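Local coordinates for protein KLLA0E08119p (Kluyveromyces lactis, PDB 3VA7) that is the urea carboxylase part of a longer enzyme, probably using ATP, hydrogencarbonate and biotin to convert urea to urea-1-carboxylate, at residues G853-D858 with G886-L891; F984-L989 with W1068-F1073. One frame throughout, in Å; residues are numbered along the deposited sequence.

Contact 1 (G853-D858 with G886-L891)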
# COMPACT_ATOMS: atom_id res chain seq x y z
N GLY A 853 17.08 -30.19 -16.81
CA GLY A 853 17.03 -30.44 -18.23
C GLY A 853 18.15 -29.75 -18.95
O GLY A 853 19.03 -29.19 -18.31
N GLU A 854 18.10 -29.83 -20.27
CA GLU A 854 18.81 -28.91 -21.14
C GLU A 854 18.02 -27.57 -21.14
O GLU A 854 16.95 -27.46 -20.51
CB GLU A 854 18.96 -29.51 -22.55
CG GLU A 854 19.61 -30.93 -22.59
CD GLU A 854 21.13 -30.91 -22.35
OE1 GLU A 854 21.75 -29.84 -22.50
OE2 GLU A 854 21.72 -31.98 -22.00
N LEU A 855 18.58 -26.55 -21.78
CA LEU A 855 17.95 -25.21 -21.76
C LEU A 855 16.69 -25.20 -22.68
O LEU A 855 16.74 -24.93 -23.90
CB LEU A 855 18.96 -24.06 -22.02
CG LEU A 855 20.34 -24.01 -21.28
CD1 LEU A 855 21.18 -22.77 -21.67
CD2 LEU A 855 20.31 -24.17 -19.73
N GLU A 856 15.56 -25.52 -22.06
CA GLU A 856 14.44 -26.11 -22.75
C GLU A 856 13.24 -26.16 -21.80
O GLU A 856 13.40 -26.35 -20.56
CB GLU A 856 14.80 -27.53 -23.12
CG GLU A 856 13.89 -28.15 -24.11
CD GLU A 856 14.31 -27.81 -25.52
OE1 GLU A 856 13.82 -28.50 -26.45
OE2 GLU A 856 15.15 -26.87 -25.68
N PHE A 857 12.04 -25.97 -22.35
CA PHE A 857 10.89 -26.08 -21.54
C PHE A 857 10.34 -27.46 -21.81
O PHE A 857 10.47 -27.97 -22.94
CB PHE A 857 9.85 -25.02 -21.87
CG PHE A 857 8.50 -25.35 -21.37
CD1 PHE A 857 8.18 -25.12 -20.05
CD2 PHE A 857 7.57 -25.95 -22.21
CE1 PHE A 857 6.92 -25.44 -19.57
CE2 PHE A 857 6.29 -26.32 -21.73
CZ PHE A 857 5.96 -26.08 -20.40
N ASP A 858 9.71 -28.02 -20.77
CA ASP A 858 9.08 -29.31 -20.75
C ASP A 858 8.15 -29.28 -19.53
O ASP A 858 8.63 -29.17 -18.41
CB ASP A 858 10.17 -30.40 -20.61
CG ASP A 858 9.60 -31.80 -20.52
OD1 ASP A 858 10.35 -32.78 -20.75
OD2 ASP A 858 8.41 -31.94 -20.17
N GLY A 886 10.76 -21.75 -10.39
CA GLY A 886 10.85 -21.12 -11.69
C GLY A 886 10.43 -22.08 -12.81
O GLY A 886 9.85 -23.12 -12.56
N VAL A 887 10.77 -21.76 -14.05
CA VAL A 887 10.24 -22.51 -15.16
C VAL A 887 10.78 -23.93 -15.23
O VAL A 887 10.03 -24.87 -15.48
CB VAL A 887 10.47 -21.76 -16.48
CG1 VAL A 887 10.33 -22.73 -17.69
CG2 VAL A 887 9.51 -20.52 -16.54
N ARG A 888 12.08 -24.08 -14.99
CA ARG A 888 12.69 -25.40 -15.06
C ARG A 888 13.72 -25.56 -13.90
O ARG A 888 14.66 -26.35 -13.97
CB ARG A 888 13.38 -25.53 -16.42
CG ARG A 888 14.48 -24.53 -16.60
CD ARG A 888 15.16 -24.75 -17.89
NE ARG A 888 16.39 -25.53 -17.80
CZ ARG A 888 17.60 -25.02 -17.60
NH1 ARG A 888 17.78 -23.73 -17.43
NH2 ARG A 888 18.64 -25.83 -17.57
N SER A 889 13.53 -24.79 -12.84
CA SER A 889 14.49 -24.68 -11.78
C SER A 889 13.76 -24.38 -10.48
O SER A 889 12.54 -24.13 -10.47
CB SER A 889 15.46 -23.56 -12.10
OG SER A 889 14.75 -22.35 -11.81
N VAL A 890 14.51 -24.42 -9.38
CA VAL A 890 13.95 -24.00 -8.10
C VAL A 890 15.09 -23.49 -7.31
O VAL A 890 16.22 -24.02 -7.36
CB VAL A 890 13.22 -25.17 -7.29
CG1 VAL A 890 14.12 -26.46 -7.20
CG2 VAL A 890 12.76 -24.71 -5.87
N LEU A 891 14.85 -22.42 -6.59
CA LEU A 891 15.95 -21.86 -5.86
C LEU A 891 15.73 -22.22 -4.39
O LEU A 891 14.63 -22.05 -3.87
CB LEU A 891 16.02 -20.37 -6.10
CG LEU A 891 17.07 -19.64 -5.30
CD1 LEU A 891 18.46 -19.89 -5.89
CD2 LEU A 891 16.72 -18.19 -5.20
O HOH W 1 9.91 -26.78 -17.42
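Arg888 carries most of the meeting between 853-858 and 886-891, its side chain reaching along the backbone of Gly853 to Glu856. With CG between the backbone N and the carbonyl carbon (chi1 63°), the chain first runs out straight and then bends at chi3 (-98°), which turns the guanidinium against the loop. Gly853 O lies at the edge of that group, in its plane, and takes a weak hydrogen bond from Arg888 NH2 at 3.5 Å. The firmer polar partner of the guanidinium is Tyr852 O, bonded by NE. Over one face sits Leu855, its CA 4.1 Å above the guanidinium plane, while Leu855 CD2 swings in beside both terminal nitrogens. Further back, the aliphatic Arg888 CD lies 3.6 Å from Glu856 O.

Val887 and Arg888 form the tight turn between antiparallel strands 880-885 and 889-894, closed by Gly886 N to Ser889 O at 3.0 Å. Strand 889-894 lies between 847-852 and 880-885, two parallel strands joined through helix 859-875, so the unit is a split beta-alpha-beta.

Val887 CG1 meets the edge of the Phe857 ring, 4.0 Å from CD1, the two side chains crossing at about a right angle. One water links the backbones, donating to Asp858 O at 2.9 Å and to Val887 O at 2.7 Å. Asp858 itself is the N-cap of helix 859-875, with OD2 bonded to Asn860 N.

Contact 2 (F984-L989 with W1068-F1073)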
# COMPACT_ATOMS: atom_id res chain seq x y z
N PHE A 984 -2.77 -20.01 -20.92
CA PHE A 984 -1.50 -19.72 -20.30
C PHE A 984 -1.41 -20.41 -18.95
O PHE A 984 -2.16 -20.06 -18.02
CB PHE A 984 -1.39 -18.23 -20.10
CG PHE A 984 -1.28 -17.44 -21.35
CD1 PHE A 984 -2.33 -16.69 -21.79
CD2 PHE A 984 -0.10 -17.45 -22.09
CE1 PHE A 984 -2.21 -15.92 -22.97
CE2 PHE A 984 0.04 -16.69 -23.26
CZ PHE A 984 -1.04 -15.93 -23.70
N MET A 985 -0.53 -21.42 -18.85
CA MET A 985 -0.26 -22.07 -17.58
C MET A 985 0.81 -21.31 -16.78
O MET A 985 1.97 -21.15 -17.25
CB MET A 985 0.18 -23.52 -17.79
CG MET A 985 0.48 -24.20 -16.42
SD MET A 985 0.49 -25.99 -16.45
CE MET A 985 -1.25 -26.36 -16.32
N VAL A 986 0.43 -20.83 -15.58
CA VAL A 986 1.40 -20.22 -14.67
C VAL A 986 2.49 -21.23 -14.27
O VAL A 986 2.19 -22.33 -13.76
CB VAL A 986 0.71 -19.75 -13.42
CG1 VAL A 986 1.65 -19.00 -12.56
CG2 VAL A 986 -0.47 -18.94 -13.81
N LEU A 987 3.75 -20.90 -14.53
CA LEU A 987 4.83 -21.80 -14.14
C LEU A 987 5.53 -21.42 -12.82
O LEU A 987 6.13 -22.30 -12.18
CB LEU A 987 5.85 -21.91 -15.25
CG LEU A 987 5.29 -22.42 -16.59
CD1 LEU A 987 6.36 -22.41 -17.69
CD2 LEU A 987 4.62 -23.79 -16.42
N GLY A 988 5.48 -20.13 -12.46
CA GLY A 988 6.10 -19.54 -11.25
C GLY A 988 5.52 -18.15 -10.93
O GLY A 988 4.82 -17.57 -11.76
N LEU A 989 5.77 -17.61 -9.74
CA LEU A 989 5.27 -16.28 -9.36
C LEU A 989 6.38 -15.28 -9.13
O LEU A 989 7.52 -15.62 -8.85
CB LEU A 989 4.40 -16.36 -8.13
CG LEU A 989 3.26 -17.38 -8.11
CD1 LEU A 989 2.50 -17.26 -6.82
CD2 LEU A 989 2.29 -17.24 -9.26
N TRP A 1068 -1.68 -12.74 -3.46
CA TRP A 1068 -1.34 -13.24 -4.79
C TRP A 1068 -2.45 -14.17 -5.29
O TRP A 1068 -2.72 -15.21 -4.69
CB TRP A 1068 0.01 -13.94 -4.81
CG TRP A 1068 0.17 -15.09 -3.84
CD1 TRP A 1068 0.06 -16.42 -4.13
CD2 TRP A 1068 0.48 -15.01 -2.43
NE1 TRP A 1068 0.27 -17.19 -2.98
CE2 TRP A 1068 0.54 -16.34 -1.94
CE3 TRP A 1068 0.72 -13.94 -1.56
CZ2 TRP A 1068 0.82 -16.64 -0.60
CZ3 TRP A 1068 1.00 -14.23 -0.20
CH2 TRP A 1068 1.04 -15.57 0.27
N LEU A 1069 -3.10 -13.79 -6.39
CA LEU A 1069 -4.27 -14.50 -6.84
C LEU A 1069 -3.90 -15.82 -7.54
O LEU A 1069 -4.68 -16.78 -7.52
CB LEU A 1069 -5.12 -13.60 -7.72
CG LEU A 1069 -6.30 -12.74 -7.20
CD1 LEU A 1069 -6.29 -12.44 -5.70
CD2 LEU A 1069 -6.57 -11.44 -8.00
N LEU A 1070 -2.70 -15.89 -8.13
CA LEU A 1070 -2.33 -17.08 -8.89
C LEU A 1070 -1.43 -18.08 -8.18
O LEU A 1070 -0.74 -17.75 -7.23
CB LEU A 1070 -1.69 -16.68 -10.22
CG LEU A 1070 -2.42 -15.61 -11.02
CD1 LEU A 1070 -1.67 -15.23 -12.23
CD2 LEU A 1070 -3.82 -16.05 -11.41
N THR A 1071 -1.43 -19.32 -8.67
CA THR A 1071 -0.56 -20.34 -8.15
C THR A 1071 0.01 -21.06 -9.36
O THR A 1071 -0.69 -21.20 -10.38
CB THR A 1071 -1.36 -21.35 -7.32
OG1 THR A 1071 -1.94 -20.70 -6.20
CG2 THR A 1071 -0.47 -22.48 -6.84
N PRO A 1072 1.26 -21.57 -9.24
CA PRO A 1072 1.78 -22.40 -10.34
C PRO A 1072 0.82 -23.53 -10.70
O PRO A 1072 0.17 -24.13 -9.79
CB PRO A 1072 3.08 -22.96 -9.79
CG PRO A 1072 3.51 -21.89 -8.76
CD PRO A 1072 2.25 -21.37 -8.17
N PHE A 1073 0.72 -23.79 -12.01
CA PHE A 1073 -0.24 -24.75 -12.60
C PHE A 1073 -1.65 -24.21 -12.87
O PHE A 1073 -2.39 -24.86 -13.58
CB PHE A 1073 -0.34 -26.06 -11.81
CG PHE A 1073 0.95 -26.78 -11.70
CD1 PHE A 1073 1.52 -27.01 -10.45
CD2 PHE A 1073 1.62 -27.20 -12.83
CE1 PHE A 1073 2.73 -27.67 -10.37
CE2 PHE A 1073 2.85 -27.86 -12.75
CZ PHE A 1073 3.41 -28.09 -11.54
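The irregular start of an antiparallel strand pair lies here, where the loop 1068-1073 runs in beside strand 984-989 just before strand 1075-1081 takes up the pairing. Val986 faces two residues at once: its O accepts a nearly straight bond from Phe1073 N (2.7 Å, 171° at the hydrogen), and its backbone also bonds to Asp1074. With Phe1073 at positive phi (84°), this is consistent with a G1-type beta bulge. Pro1072 CA lies 3.4 Å from the same Val986 O, adding a CA-H...O contact.

Met985 makes a Met-aromatic contact with Phe1073. Its SD approaches the ring at the edge, 5.3 Å from the centroid and 82° off the normal, and stands 4.0 Å from Phe1073 CD2. The Met985 chain is extended through chi1 and chi2 and bends only at chi3, which carries CE round to the backbone, 3.3 Å from Phe1073 O. An alanine here would remove both the sulfur and the methyl, and would probably open a gap at the edge of the Phe1073 ring.

At the far end Leu989 fits into the curve of the loop, CG 4.1 Å from Pro1072 CD and CD1 3.7 Å from Trp1068 CD1, crossing each of these side chains at about a right angle. Between the two ends, Val986 CG2 meets Leu1070 CD1 at 4.2 Å.

Phe1073 O bonds to Ser925 OG of strand 922-934. Helix 859-875 packs on this region through Cys862 and Asn866 against Phe1073 and Leu859 at the helix start against Met985, while strand 997-1001 pairs with 984-989 and sends Pro997 onto Leu1070.

In the fold
Both contacts belong to the carboxyltransferase region, and each comes within about 11 Å of bound urea, measured from Val887 in contact 1 and Gly988 in contact 2. They meet at Leu987, whose CD1 is 3.6 Å from Phe857 CE1 and 3.8 Å from Val887 CG2. Helix 859-875 is common to both: contact 1 includes its N-cap, and residues of contact 2 pack on its first turns. Contact 1 is partly buried, with exposed loop residues around one arginine, and relies on backbone carbonyls and a water. Contact 2 is buried, covers more area (425 against 249 Å²), and is chiefly apolar apart from its backbone bond.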